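Local coordinates for protein tripeptidase (Staphylococcus aureus subsp. aureus, PDB 3RZA) that probably hydrolyses small peptides, most likely tripeptides, as a metal-dependent exopeptidase of the M20 family, at residues 189-199 / 332-341. Numbering follows the deposited sequence. Where two conformers were deposited one is given.
Sequences ADVGTTVVGAP and LSANTIISGG
Ile337 and Val195 pair side by side in a parallel beta bridge, with their side chains on the same face of the sheet, where the short strand 336-338 joins the start of the long strand 194-209 in the mixed sheet of this M20-family peptidase. The pairing illustrates how a parallel edge is stitched: Thr194 bonds through both its N and its O to the residues flanking Thr336, its N giving a hydrogen bond to Asn335 O (3.0 Å) and its O taking one from Ile337 N, and Val196 N then reaches Ile337 O at 2.9 Å. On its other edge strand 194-209 continues the sheet through backbone bonds from Thr193 and Val195 to Gly359 and Ile357.

The Ile337 side chain crosses that of Thr193 at about a right angle. From CB, chi1 of 62° sets CG1 between the backbone N and the carbonyl carbon, where it lies 3.8 Å from Thr193 CG2 and touches Val195 CG2; the branch CG2 also meets that threonine methyl, and the tip CD1 goes on to Ala189 CB at 4.0 Å. At the 332-335 end a water is added to the direct pairing, donating to Gly192 O and Asn335 O and accepting from Thr194 OG1. Further along, Gly197 O receives Ser339 N at 3.0 Å, while Ser339 OG rests 3.2 Å from Ala198 CB.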
ATOM      1  N   ALA A 189     -31.950 -11.083   0.905  1.00 21.02           N
ATOM      2  CA  ALA A 189     -33.199 -10.579   1.455  1.00 19.03           C
ATOM      3  C   ALA A 189     -33.993 -11.786   1.942  1.00 18.20           C
ATOM      4  O   ALA A 189     -33.726 -12.912   1.550  1.00 17.66           O
ATOM      5  CB  ALA A 189     -34.006  -9.779   0.396  1.00 18.28           C
ATOM      6  N   ASP A 190     -34.946 -11.537   2.817  1.00 17.86           N
ATOM      7  CA  ASP A 190     -35.800 -12.591   3.345  1.00 18.91           C
ATOM      8  C   ASP A 190     -36.546 -13.290   2.188  1.00 18.67           C
ATOM      9  O   ASP A 190     -36.895 -12.643   1.169  1.00 17.60           O
ATOM     10  CB  ASP A 190     -36.835 -12.014   4.326  1.00 19.31           C
ATOM     11  CG  ASP A 190     -36.207 -11.343   5.574  1.00 22.17           C
ATOM     12  OD1 ASP A 190     -34.997 -11.525   5.873  1.00 22.87           O
ATOM     13  OD2 ASP A 190     -36.957 -10.613   6.249  1.00 22.29           O
ATOM     14  N   VAL A 191     -36.809 -14.587   2.342  1.00 17.63           N
ATOM     15  CA  VAL A 191     -37.660 -15.295   1.371  1.00 16.32           C
ATOM     16  C   VAL A 191     -39.079 -14.654   1.348  1.00 16.60           C
ATOM     17  O   VAL A 191     -39.660 -14.367   2.407  1.00 19.01           O
ATOM     18  CB  VAL A 191     -37.735 -16.809   1.635  1.00 18.21           C
ATOM     19  CG1 VAL A 191     -38.569 -17.519   0.552  1.00 11.88           C
ATOM     20  CG2 VAL A 191     -36.310 -17.420   1.690  1.00 15.95           C
ATOM     21  N   GLY A 192     -39.566 -14.349   0.135  1.00 14.58           N
ATOM     22  CA  GLY A 192     -40.830 -13.636  -0.074  1.00 14.44           C
ATOM     23  C   GLY A 192     -40.647 -12.127  -0.248  1.00 16.40           C
ATOM     24  O   GLY A 192     -41.626 -11.405  -0.440  1.00 17.13           O
ATOM     25  N   THR A 193     -39.398 -11.650  -0.162  1.00 15.94           N
ATOM     26  CA  THR A 193     -39.019 -10.303  -0.608  1.00 17.45           C
ATOM     27  C   THR A 193     -38.402 -10.388  -1.998  1.00 16.48           C
ATOM     28  O   THR A 193     -37.627 -11.305  -2.272  1.00 15.49           O
ATOM     29  CB  THR A 193     -38.038  -9.668   0.388  1.00 17.27           C
ATOM     30  OG1 THR A 193     -38.710  -9.554   1.651  1.00 17.24           O
ATOM     31  CG2 THR A 193     -37.571  -8.282  -0.086  1.00 17.26           C
ATOM     32  N   THR A 194     -38.781  -9.445  -2.878  1.00 17.24           N
ATOM     33  CA  THR A 194     -38.350  -9.427  -4.291  1.00 14.78           C
ATOM     34  C   THR A 194     -37.599  -8.130  -4.548  1.00 16.98           C
ATOM     35  O   THR A 194     -38.113  -7.061  -4.263  1.00 16.02           O
ATOM     36  CB  THR A 194     -39.583  -9.490  -5.252  1.00 15.93           C
ATOM     37  OG1 THR A 194     -40.385 -10.608  -4.902  1.00 18.83           O
ATOM     38  CG2 THR A 194     -39.158  -9.619  -6.708  1.00 10.46           C
ATOM     39  N   VAL A 195     -36.373  -8.236  -5.072  1.00 15.30           N
ATOM     40  CA  VAL A 195     -35.648  -7.094  -5.571  1.00 14.87           C
ATOM     41  C   VAL A 195     -36.182  -6.736  -6.967  1.00 14.84           C
ATOM     42  O   VAL A 195     -36.059  -7.550  -7.891  1.00 14.59           O
ATOM     43  CB  VAL A 195     -34.145  -7.396  -5.681  1.00 13.41           C
ATOM     44  CG1 VAL A 195     -33.429  -6.249  -6.363  1.00 12.75           C
ATOM     45  CG2 VAL A 195     -33.546  -7.720  -4.304  1.00 12.21           C
ATOM     46  N   VAL A 196     -36.743  -5.534  -7.110  1.00 15.85           N
ATOM     47  CA  VAL A 196     -37.314  -5.030  -8.409  1.00 15.35           C
ATOM     48  C   VAL A 196     -36.428  -4.020  -9.126  1.00 17.79           C
ATOM     49  O   VAL A 196     -36.743  -3.595 -10.251  1.00 16.18           O
ATOM     50  CB  VAL A 196     -38.760  -4.448  -8.239  1.00 17.06           C
ATOM     51  CG1 VAL A 196     -39.698  -5.554  -7.682  1.00 18.39           C
ATOM     52  CG2 VAL A 196     -38.788  -3.143  -7.340  1.00 15.21           C
ATOM     53  N   GLY A 197     -35.310  -3.655  -8.504  1.00 16.64           N
ATOM     54  CA  GLY A 197     -34.374  -2.770  -9.117  1.00 18.04           C
ATOM     55  C   GLY A 197     -33.034  -2.900  -8.470  1.00 16.28           C
ATOM     56  O   GLY A 197     -32.944  -3.312  -7.318  1.00 17.03           O
ATOM     57  N   ALA A 198     -31.993  -2.558  -9.225  1.00 17.48           N
ATOM     58  CA  ALA A 198     -30.590  -2.666  -8.781  1.00 18.11           C
ATOM     59  C   ALA A 198     -29.827  -1.542  -9.481  1.00 19.73           C
ATOM     60  O   ALA A 198     -30.246  -1.121 -10.560  1.00 21.44           O
ATOM     61  CB  ALA A 198     -30.015  -4.057  -9.157  1.00 16.70           C
ATOM     62  N   PRO A 199     -28.721  -1.033  -8.872  1.00 19.47           N
ATOM     63  CA  PRO A 199     -28.028   0.137  -9.425  1.00 18.09           C
ATOM     64  C   PRO A 199     -27.050  -0.210 -10.552  1.00 16.45           C
ATOM     65  O   PRO A 199     -26.738  -1.406 -10.783  1.00 16.19           O
ATOM     66  CB  PRO A 199     -27.253   0.654  -8.227  1.00 19.82           C
ATOM     67  CG  PRO A 199     -26.823  -0.607  -7.532  1.00 18.16           C
ATOM     68  CD  PRO A 199     -27.941  -1.624  -7.770  1.00 19.74           C
ATOM     69  N   LEU A 332     -45.859 -14.927   3.447  1.00 16.49           N
ATOM     70  CA  LEU A 332     -44.597 -14.172   3.563  1.00 16.76           C
ATOM     71  C   LEU A 332     -44.900 -12.711   3.231  1.00 17.62           C
ATOM     72  O   LEU A 332     -45.990 -12.397   2.748  1.00 17.21           O
ATOM     73  CB  LEU A 332     -43.543 -14.763   2.620  1.00 16.96           C
ATOM     74  CG  LEU A 332     -43.325 -16.299   2.698  1.00 14.34           C
ATOM     75  CD1 LEU A 332     -42.211 -16.704   1.765  1.00 13.95           C
ATOM     76  CD2 LEU A 332     -43.012 -16.765   4.109  1.00 13.47           C
ATOM     77  N   SER A 333     -43.960 -11.828   3.529  1.00 18.07           N
ATOM     78  CA  SER A 333     -44.194 -10.365   3.467  1.00 19.47           C
ATOM     79  C   SER A 333     -44.678  -9.823   2.101  1.00 18.88           C
ATOM     80  O   SER A 333     -45.435  -8.871   2.064  1.00 22.57           O
ATOM     81  CB  SER A 333     -42.921  -9.609   3.853  1.00 19.65           C
ATOM     82  OG  SER A 333     -41.966  -9.679   2.787  1.00 23.68           O
ATOM     83  N   ALA A 334     -44.221 -10.411   1.005  1.00 18.88           N
ATOM     84  CA  ALA A 334     -44.542  -9.915  -0.368  1.00 20.99           C
ATOM     85  C   ALA A 334     -44.062  -8.487  -0.658  1.00 20.94           C
ATOM     86  O   ALA A 334     -44.638  -7.806  -1.512  1.00 24.14           O
ATOM     87  CB  ALA A 334     -46.064 -10.053  -0.691  1.00 18.92           C
ATOM     88  N   ASN A 335     -42.981  -8.070   0.007  1.00 22.41           N
ATOM     89  CA  ASN A 335     -42.349  -6.759  -0.175  0.50 21.00           C
ATOM     90  C   ASN A 335     -41.542  -6.717  -1.479  1.00 21.08           C
ATOM     91  O   ASN A 335     -41.096  -7.760  -1.967  1.00 21.25           O
ATOM     92  CB  ASN A 335     -41.402  -6.450   0.996  0.50 19.67           C
ATOM     93  CG  ASN A 335     -42.132  -6.289   2.321  0.50 20.59           C
ATOM     94  OD1 ASN A 335     -43.276  -5.850   2.361  0.50 22.14           O
ATOM     95  ND2 ASN A 335     -41.461  -6.628   3.410  0.50 23.47           N
ATOM     96  N   THR A 336     -41.369  -5.533  -2.021  1.00 17.20           N
ATOM     97  CA  THR A 336     -40.546  -5.281  -3.160  1.00 19.18           C
ATOM     98  C   THR A 336     -39.523  -4.251  -2.701  1.00 20.79           C
ATOM     99  O   THR A 336     -39.900  -3.264  -2.060  1.00 23.23           O
ATOM    100  CB  THR A 336     -41.376  -4.706  -4.279  1.00 19.48           C
ATOM    101  OG1 THR A 336     -42.042  -3.526  -3.816  1.00 19.05           O
ATOM    102  CG2 THR A 336     -42.410  -5.723  -4.717  1.00 18.62           C
ATOM    103  N   ILE A 337     -38.246  -4.499  -2.970  1.00 18.20           N
ATOM    104  CA  ILE A 337     -37.176  -3.599  -2.549  1.00 17.78           C
ATOM    105  C   ILE A 337     -36.270  -3.244  -3.727  1.00 19.02           C
ATOM    106  O   ILE A 337     -36.405  -3.774  -4.837  1.00 19.34           O
ATOM    107  CB  ILE A 337     -36.320  -4.213  -1.347  1.00 18.89           C
ATOM    108  CG1 ILE A 337     -35.617  -5.514  -1.749  1.00 14.39           C
ATOM    109  CG2 ILE A 337     -37.199  -4.404  -0.079  1.00 16.82           C
ATOM    110  CD1 ILE A 337     -34.559  -5.970  -0.738  1.00 12.65           C
ATOM    111  N   ILE A 338     -35.344  -2.347  -3.446  1.00 21.14           N
ATOM    112  CA  ILE A 338     -34.264  -1.992  -4.326  1.00 21.64           C
ATOM    113  C   ILE A 338     -32.979  -2.512  -3.647  1.00 20.79           C
ATOM    114  O   ILE A 338     -32.832  -2.360  -2.438  1.00 22.71           O
ATOM    115  CB  ILE A 338     -34.267  -0.453  -4.495  1.00 26.52           C
ATOM    116  CG1 ILE A 338     -35.566   0.016  -5.196  1.00 30.45           C
ATOM    117  CG2 ILE A 338     -33.190  -0.013  -5.273  1.00 25.90           C
ATOM    118  CD1 ILE A 338     -35.799  -0.590  -6.586  1.00 24.48           C
ATOM    119  N   SER A 339     -32.116  -3.179  -4.420  1.00 19.26           N
ATOM    120  CA  SER A 339     -30.873  -3.774  -3.899  0.50 19.85           C
ATOM    121  C   SER A 339     -29.746  -2.762  -3.951  1.00 21.31           C
ATOM    122  O   SER A 339     -29.849  -1.762  -4.628  1.00 20.44           O
ATOM    123  CB  SER A 339     -30.471  -4.999  -4.709  0.50 18.28           C
ATOM    124  OG  SER A 339     -30.227  -4.659  -6.062  0.50 19.71           O
ATOM    125  N   GLY A 340     -28.670  -3.055  -3.224  1.00 20.99           N
ATOM    126  CA  GLY A 340     -27.445  -2.262  -3.256  1.00 20.82           C
ATOM    127  C   GLY A 340     -26.415  -2.708  -4.279  1.00 20.81           C
ATOM    128  O   GLY A 340     -25.432  -2.001  -4.488  1.00 18.35           O
ATOM    129  N   GLY A 341     -26.629  -3.871  -4.918  1.00 20.61           N
ATOM    130  CA  GLY A 341     -25.642  -4.449  -5.821  1.00 21.33           C
ATOM    131  C   GLY A 341     -26.243  -5.216  -6.984  1.00 21.99           C
ATOM    132  O   GLY A 341     -27.459  -5.207  -7.204  1.00 23.41           O
TER
HETATM  133  O   HOH W   1     -39.982 -11.547   3.094  1.00 16.94           O
HETATM  134  O   HOH W   2     -42.154 -10.084  -2.856  1.00 15.63           O
HETATM  135  O   HOH W   3     -38.591  -7.731   3.696  1.00 39.82           O